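Local atomic coordinates of UDP-N-acetylenolpyruvoylglucosamine reductase (PDB entry 3TX1), a protein that catalyses the NADPH-dependent reduction of UDP-N-acetylenolpyruvoylglucosamine to UDP-N-acetylmuramate in peptidoglycan synthesis, with FAD as cofactor. Residues E111-N114 / T115-V118; L214-K217 / N218-Q221; P250-A254 / G255-Q259. All blocks are in the same frame, centred on the assembly; numbering follows the deposited sequence.

Contact 1 (E111-N114 / T115-V118); sequences ERNN and TQIV
A beta hairpin with a two-residue loop, Asn114-Thr115, joins Glu111-Asn113 to Gln116-Val118, and a type II' turn from Asn113 to Gln116 closes it. The turn places Asn114 at positive phi. Glu111 and Val118 form an antiparallel hydrogen-bonded pair. Glu111 N donates to Val118 O, and Val118 N returns a bond to Glu111 O over 3.2 Å. Nearer the turn, Gln116 N reaches Asn113 O at 3.0 Å, coming from well above the carbonyl plane. The return bond, Asn113 N to Gln116 O, is weak because its N-H points poorly (125°). Arg112 and Ile117 make the non-hydrogen-bonded pair between them.

The side chains of Asn113 and Gln116 leave the same face and run side by side. Gln116 is extended beyond CG (chi2 -171°), which carries its amide alongside that of Asn113. The two amide planes are almost perpendicular (85°). Asn113 ND2 stays 4.0 Å from Gln116 OE1, too far for a hydrogen bond. On that face Glu111 CB also lies 4.3 Å from Val118 CG1, while the carboxylate leads away. Ile117 and the exposed Arg112 point to the other face. Ile117 CG1 and CG2 both face Glu111 O, each 4.1 Å away. Beyond the hairpin, Ile117 packs on Leu137, Leu212, Thr128 and Ala132, and its backbone bonds to Phe210.

The bonds that can be assigned across the hairpin all join peptide groups. One face is polar at the turn end, and on the opposite one Ile117 is buried in the domain.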
loop_
_atom_site.group_PDB
_atom_site.type_symbol
_atom_site.label_atom_id
_atom_site.label_comp_id
_atom_site.label_asym_id
_atom_site.label_seq_id
_atom_site.Cartn_x
_atom_site.Cartn_y
_atom_site.Cartn_z
ATOM N N GLU A 111 8.839 -16.950 5.495
ATOM C CA GLU A 111 9.170 -18.249 6.112
ATOM C C GLU A 111 8.020 -19.147 6.594
ATOM O O GLU A 111 6.957 -18.669 6.997
ATOM C CB GLU A 111 10.182 -18.077 7.269
ATOM C CG GLU A 111 11.513 -17.397 6.938
ATOM C CD GLU A 111 12.259 -18.005 5.756
ATOM O OE1 GLU A 111 12.033 -19.183 5.367
ATOM O OE2 GLU A 111 13.103 -17.279 5.211
ATOM N N ARG A 112 8.306 -20.445 6.618
ATOM C CA ARG A 112 7.417 -21.467 7.141
ATOM C C ARG A 112 7.712 -21.677 8.593
ATOM O O ARG A 112 8.841 -21.815 8.983
ATOM C CB ARG A 112 7.618 -22.798 6.385
ATOM C CG ARG A 112 8.618 -23.801 6.999
ATOM C CD ARG A 112 7.968 -25.095 7.510
ATOM N NE ARG A 112 8.691 -25.764 8.595
ATOM C CZ ARG A 112 8.280 -25.831 9.854
ATOM N NH1 ARG A 112 7.171 -25.243 10.222
ATOM N NH2 ARG A 112 8.991 -26.471 10.754
ATOM N N ASN A 113 6.682 -21.713 9.401
ATOM C CA ASN A 113 6.883 -21.955 10.832
ATOM C C ASN A 113 5.694 -22.683 11.482
ATOM O O ASN A 113 4.894 -22.062 12.181
ATOM C CB ASN A 113 7.103 -20.597 11.496
ATOM C CG ASN A 113 7.092 -20.674 13.007
ATOM O OD1 ASN A 113 7.307 -21.754 13.607
ATOM N ND2 ASN A 113 6.822 -19.519 13.642
ATOM N N ASN A 114 5.618 -24.000 11.291
ATOM C CA ASN A 114 4.449 -24.844 11.661
ATOM C C ASN A 114 3.223 -24.264 10.922
ATOM O O ASN A 114 3.304 -24.065 9.716
ATOM C CB ASN A 114 4.282 -25.107 13.194
ATOM C CG ASN A 114 3.134 -24.327 13.852
ATOM O OD1 ASN A 114 3.148 -23.091 13.947
ATOM N ND2 ASN A 114 2.155 -25.079 14.380
ATOM N N THR A 115 2.131 -23.969 11.623
ATOM C CA THR A 115 0.930 -23.428 10.988
ATOM C C THR A 115 1.030 -21.892 10.768
ATOM O O THR A 115 0.110 -21.253 10.222
ATOM C CB THR A 115 -0.364 -23.794 11.762
ATOM O OG1 THR A 115 -0.293 -23.270 13.088
ATOM C CG2 THR A 115 -0.586 -25.321 11.827
ATOM N N GLN A 116 2.177 -21.317 11.129
ATOM C CA GLN A 116 2.377 -19.870 11.037
ATOM C C GLN A 116 3.308 -19.363 9.940
ATOM O O GLN A 116 4.378 -19.947 9.676
ATOM C CB GLN A 116 2.829 -19.308 12.381
ATOM C CG GLN A 116 1.747 -19.335 13.443
ATOM C CD GLN A 116 2.133 -18.571 14.696
ATOM O OE1 GLN A 116 3.271 -18.127 14.855
ATOM N NE2 GLN A 116 1.169 -18.405 15.595
ATOM N N ILE A 117 2.903 -18.239 9.348
ATOM C CA ILE A 117 3.702 -17.591 8.321
ATOM C C ILE A 117 4.349 -16.252 8.755
ATOM O O ILE A 117 3.678 -15.355 9.290
ATOM C CB ILE A 117 2.942 -17.506 6.971
ATOM C CG1 ILE A 117 2.953 -18.896 6.308
ATOM C CG2 ILE A 117 3.597 -16.492 6.044
ATOM C CD1 ILE A 117 2.098 -19.025 5.075
ATOM N N VAL A 118 5.671 -16.179 8.579
ATOM C CA VAL A 118 6.452 -14.975 8.874
ATOM C C VAL A 118 6.993 -14.407 7.585
ATOM O O VAL A 118 7.655 -15.126 6.822
ATOM C CB VAL A 118 7.597 -15.198 9.921
ATOM C CG1 VAL A 118 8.936 -14.629 9.442
ATOM C CG2 VAL A 118 7.211 -14.601 11.271
#

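Contact 2 (L214-K217 / N218-Q221); sequences LEEK and NLIQ
Glu216 O and Ile220 N make the first turn of helix 217-234, with Glu216 at the N-cap position. The bond between them is straight (174°) but weak, at 3.3 Å. The next one is firmer: Gln221 N reaches Lys217 O at 2.7 Å, nearly in line with the carbonyl. These two acceptors are thus both taken by amides four residues on.

Ile220 lies beside the carbonyls of Glu215 and Glu216. Its CG1 sits 3.3 Å from Glu216 O, and Ile220 CD1 reaches back to Glu215 O at 3.7 Å. CG1 of Ile220 is anti to its own carbonyl carbon (chi1 -47°), which turns this branch toward the start of the helix. Ile220 is buried, and beyond the contact it meets Leu133 and Glu141.

Glu215 is stretched out and crosses Leu219 at about a right angle. Its OE2 touches Leu219 CB and CD1, both at 3.6 Å, so this oxygen meets only hydrocarbon across the contact. The other oxygen, OE1, makes a weak hydrogen bond to Ser138 OG. Glu216 lies obliquely to the same leucine, with OE1 at 4.1 Å from Leu219 CD1. The Gln221 chain bends at chi2, and its NE2 donates to Asp225 OD2, one turn further along.

Two acidic side chains thus lie near the amino end of the helix, with their carboxylates well apart. The helix dipole would probably favour their negative charge. Neither carboxylate bonds to an amide of 218-221. Their effect on this end of the helix is probably mainly electrostatic.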
loop_
_atom_site.group_PDB
_atom_site.type_symbol
_atom_site.label_atom_id
_atom_site.label_comp_id
_atom_site.label_asym_id
_atom_site.label_seq_id
_atom_site.Cartn_x
_atom_site.Cartn_y
_atom_site.Cartn_z
ATOM N N LEU A 214 -4.255 -25.432 9.115
ATOM C CA LEU A 214 -4.063 -26.477 8.094
ATOM C C LEU A 214 -5.378 -26.929 7.441
ATOM O O LEU A 214 -6.379 -27.163 8.115
ATOM C CB LEU A 214 -3.216 -27.653 8.597
ATOM C CG LEU A 214 -1.706 -27.383 8.518
ATOM C CD1 LEU A 214 -0.955 -28.359 9.408
ATOM C CD2 LEU A 214 -1.148 -27.397 7.092
ATOM N N GLU A 215 -5.339 -27.008 6.113
ATOM C CA GLU A 215 -6.471 -27.339 5.274
ATOM C C GLU A 215 -5.979 -27.770 3.890
ATOM O O GLU A 215 -4.910 -27.338 3.431
ATOM C CB GLU A 215 -7.432 -26.145 5.204
ATOM C CG GLU A 215 -8.703 -26.376 4.411
ATOM C CD GLU A 215 -9.640 -25.176 4.416
ATOM O OE1 GLU A 215 -9.289 -24.121 5.014
ATOM O OE2 GLU A 215 -10.732 -25.292 3.805
ATOM N N GLU A 216 -6.766 -28.615 3.228
ATOM C CA GLU A 216 -6.386 -29.162 1.931
ATOM C C GLU A 216 -6.087 -28.124 0.881
ATOM O O GLU A 216 -6.709 -27.063 0.851
ATOM C CB GLU A 216 -7.421 -30.165 1.442
ATOM C CG GLU A 216 -7.370 -31.428 2.277
ATOM C CD GLU A 216 -8.576 -32.318 2.098
ATOM O OE1 GLU A 216 -9.612 -31.855 1.556
ATOM O OE2 GLU A 216 -8.491 -33.489 2.532
ATOM N N LYS A 217 -5.077 -28.425 0.069
ATOM C CA LYS A 217 -4.661 -27.590 -1.060
ATOM C C LYS A 217 -5.832 -27.255 -1.992
ATOM O O LYS A 217 -6.061 -26.084 -2.342
ATOM C CB LYS A 217 -3.634 -28.361 -1.864
ATOM C CG LYS A 217 -2.252 -28.364 -1.283
ATOM C CD LYS A 217 -1.465 -27.232 -1.900
ATOM C CE LYS A 217 -1.413 -27.425 -3.396
ATOM N NZ LYS A 217 -0.153 -26.840 -3.888
ATOM N N ASN A 218 -6.547 -28.301 -2.401
ATOM C CA ASN A 218 -7.682 -28.159 -3.269
ATOM C C ASN A 218 -8.646 -27.090 -2.794
ATOM O O ASN A 218 -9.039 -26.219 -3.577
ATOM C CB ASN A 218 -8.404 -29.507 -3.463
ATOM C CG ASN A 218 -7.786 -30.365 -4.574
ATOM O OD1 ASN A 218 -6.735 -30.022 -5.137
ATOM N ND2 ASN A 218 -8.447 -31.492 -4.900
ATOM N N LEU A 219 -9.014 -27.135 -1.512
ATOM C CA LEU A 219 -10.001 -26.174 -0.980
ATOM C C LEU A 219 -9.492 -24.750 -1.075
ATOM O O LEU A 219 -10.193 -23.892 -1.579
ATOM C CB LEU A 219 -10.537 -26.555 0.421
ATOM C CG LEU A 219 -11.152 -27.974 0.552
ATOM C CD1 LEU A 219 -11.655 -28.289 1.953
ATOM C CD2 LEU A 219 -12.255 -28.218 -0.462
ATOM N N ILE A 220 -8.249 -24.513 -0.665
ATOM C CA ILE A 220 -7.627 -23.195 -0.805
ATOM C C ILE A 220 -7.529 -22.822 -2.304
ATOM O O ILE A 220 -7.892 -21.706 -2.708
ATOM C CB ILE A 220 -6.260 -23.169 -0.091
ATOM C CG1 ILE A 220 -6.419 -23.785 1.316
ATOM C CG2 ILE A 220 -5.630 -21.769 -0.079
ATOM C CD1 ILE A 220 -5.148 -23.874 2.144
ATOM N N GLN A 221 -7.089 -23.764 -3.137
ATOM C CA GLN A 221 -7.015 -23.514 -4.582
ATOM C C GLN A 221 -8.320 -22.968 -5.201
ATOM O O GLN A 221 -8.317 -21.996 -5.961
ATOM C CB GLN A 221 -6.611 -24.787 -5.324
ATOM C CG GLN A 221 -6.106 -24.490 -6.720
ATOM C CD GLN A 221 -5.024 -23.441 -6.657
ATOM O OE1 GLN A 221 -4.123 -23.525 -5.819
ATOM N NE2 GLN A 221 -5.143 -22.414 -7.488
#

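Contact 3 (P250-A254 / G255-Q259); sequences PGHFA and GKLIQ. With SO4 (sulfate ion), chain F.
Leu257 reaches back over the imidazole of His252, on the tight side of the start of helix 254-260. Leu257 CD2 lies 4.1 Å from the ring centroid, only 16° off the normal, a CH-pi contact over one face. The leucine and histidine side chains cross at about a right angle, and CD2 is offset toward the ND1-CE1 rim.

Backbone bonds tighten the same side. Phe253 is the N-cap, and its carbonyl O accepts from Leu257 N at 3.1 Å. Ala254 O accepts from Ile258 N at 3.0 Å, close to straight. Ala254, Leu257 and Ile258 are all buried.

The other side is looser. Phe253 and Lys256 are exposed there, and it carries a sulfate, probably from the crystallisation liquor. The ion sits at the amino end of the helix, where amide N-H groups are not yet used by the helix. Ala254 N gives a weak hydrogen bond to O3 (3.1 Å). Gly255 N makes two weak ones, to O4 and to O2, each 3.4 Å. Gly255 has no side chain to crowd the ion. Sulfate O3 comes to the CD2 edge of the Phe253 ring, near its plane. Phe253 CG lies beside its backbone N (chi1 -83°), which brings that edge to the ion. Lys256 brings its CB within 4.0 Å of Phe253 CB, but its chain then leads away, making a long, weak ion pair with Asp260. The Ala254 side chain is about 5 Å from that of Ser244, the predicted proton donor, so the anion site probably lies near the predicted active site.

Leu257 and Ile258 dock the short helix on helix 289-307 through Phe307 and Val299, while Pro249 and Val309 pack against Leu257 from the adjoining loops.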
loop_
_atom_site.group_PDB
_atom_site.type_symbol
_atom_site.label_atom_id
_atom_site.label_comp_id
_atom_site.label_asym_id
_atom_site.label_seq_id
_atom_site.Cartn_x
_atom_site.Cartn_y
_atom_site.Cartn_z
ATOM N N PRO A 250 -21.829 5.889 2.844
ATOM C CA PRO A 250 -22.938 5.176 3.488
ATOM C C PRO A 250 -23.967 4.763 2.439
ATOM O O PRO A 250 -24.574 5.619 1.797
ATOM C CB PRO A 250 -23.486 6.211 4.474
ATOM C CG PRO A 250 -22.313 7.071 4.799
ATOM C CD PRO A 250 -21.501 7.148 3.536
ATOM N N GLY A 251 -24.159 3.456 2.277
ATOM C CA GLY A 251 -25.210 2.923 1.430
ATOM C C GLY A 251 -25.188 3.309 -0.033
ATOM O O GLY A 251 -26.216 3.553 -0.650
ATOM N N HIS A 252 -23.995 3.365 -0.595
ATOM C CA HIS A 252 -23.847 3.716 -1.967
ATOM C C HIS A 252 -22.664 3.003 -2.402
ATOM O O HIS A 252 -21.789 2.701 -1.595
ATOM C CB HIS A 252 -23.530 5.172 -2.075
ATOM C CG HIS A 252 -24.711 6.028 -2.363
ATOM N ND1 HIS A 252 -25.471 5.854 -3.430
ATOM C CD2 HIS A 252 -25.224 7.112 -1.689
ATOM C CE1 HIS A 252 -26.436 6.769 -3.436
ATOM N NE2 HIS A 252 -26.281 7.537 -2.372
ATOM N N PHE A 253 -22.552 2.746 -3.682
ATOM C CA PHE A 253 -21.273 2.246 -4.133
ATOM C C PHE A 253 -20.513 3.398 -4.754
ATOM O O PHE A 253 -21.106 4.230 -5.432
ATOM C CB PHE A 253 -21.432 1.034 -5.049
ATOM C CG PHE A 253 -21.595 -0.224 -4.286
ATOM C CD1 PHE A 253 -22.845 -0.636 -3.871
ATOM C CD2 PHE A 253 -20.485 -0.951 -3.890
ATOM C CE1 PHE A 253 -22.994 -1.779 -3.106
ATOM C CE2 PHE A 253 -20.626 -2.092 -3.122
ATOM C CZ PHE A 253 -21.882 -2.506 -2.728
ATOM N N ALA A 254 -19.228 3.506 -4.451
ATOM C CA ALA A 254 -18.411 4.545 -5.067
ATOM C C ALA A 254 -18.566 4.483 -6.588
ATOM O O ALA A 254 -19.042 5.435 -7.233
ATOM C CB ALA A 254 -16.967 4.336 -4.706
ATOM N N GLY A 255 -18.216 3.327 -7.148
ATOM C CA GLY A 255 -18.278 3.116 -8.580
ATOM C C GLY A 255 -19.602 3.501 -9.186
ATOM O O GLY A 255 -19.646 4.135 -10.244
ATOM N N LYS A 256 -20.685 3.134 -8.510
ATOM C CA LYS A 256 -22.007 3.343 -9.076
ATOM C C LYS A 256 -22.296 4.807 -9.161
ATOM O O LYS A 256 -22.811 5.250 -10.178
ATOM C CB LYS A 256 -23.088 2.633 -8.272
ATOM C CG LYS A 256 -24.414 2.464 -8.994
ATOM C CD LYS A 256 -24.303 1.469 -10.155
ATOM C CE LYS A 256 -25.637 0.793 -10.473
ATOM N NZ LYS A 256 -26.706 1.756 -10.863
ATOM N N LEU A 257 -21.978 5.558 -8.099
ATOM C CA LEU A 257 -22.180 7.016 -8.090
ATOM C C LEU A 257 -21.378 7.662 -9.228
ATOM O O LEU A 257 -21.876 8.455 -10.034
ATOM C CB LEU A 257 -21.668 7.599 -6.790
ATOM C CG LEU A 257 -22.532 7.629 -5.541
ATOM C CD1 LEU A 257 -21.644 8.070 -4.398
ATOM C CD2 LEU A 257 -23.680 8.606 -5.716
ATOM N N ILE A 258 -20.111 7.293 -9.293
ATOM C CA ILE A 258 -19.278 7.848 -10.285
ATOM C C ILE A 258 -19.906 7.590 -11.650
ATOM O O ILE A 258 -20.105 8.518 -12.441
ATOM C CB ILE A 258 -17.855 7.299 -10.141
ATOM C CG1 ILE A 258 -17.349 7.700 -8.766
ATOM C CG2 ILE A 258 -16.967 7.838 -11.239
ATOM C CD1 ILE A 258 -15.905 7.347 -8.447
ATOM N N GLN A 259 -20.280 6.340 -11.891
ATOM C CA GLN A 259 -20.814 5.947 -13.174
ATOM C C GLN A 259 -22.088 6.705 -13.429
ATOM O O GLN A 259 -22.258 7.307 -14.481
ATOM C CB GLN A 259 -21.039 4.476 -13.171
ATOM C CG GLN A 259 -21.096 3.844 -14.534
ATOM C CD GLN A 259 -21.150 2.337 -14.418
ATOM O OE1 GLN A 259 -21.411 1.799 -13.347
ATOM N NE2 GLN A 259 -20.893 1.652 -15.512
HETATM S S SO4 F . -17.291 0.157 -5.179
HETATM O O1 SO4 F . -16.691 -1.155 -4.838
HETATM O O2 SO4 F . -18.264 -0.014 -6.289
HETATM O O3 SO4 F . -17.971 0.748 -3.999
HETATM O O4 SO4 F . -16.214 1.086 -5.603
#

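In the fold
The contacts follow one another along the chain without overlapping. Contact 1 and contact 2 are neighbours, with centres about 16 Å apart. Strand 116-120 pairs with strand 204-214, which runs out into the loop of contact 2, and Thr115 CG2 packs on Leu214 CD1 at 3.9 Å. Both flank helix 125-134. Helix 217-234 leads from contact 2 toward the C-terminal part of the chain, where contact 3 lies. Contact 3 is about 35 Å from contact 2 and about 39 Å from contact 1, between centres, and touches neither. Contacts 1 and 2 are thus surface packing away from the active site, while contact 3 lies near predicted active-site residues Ser244 and Glu314.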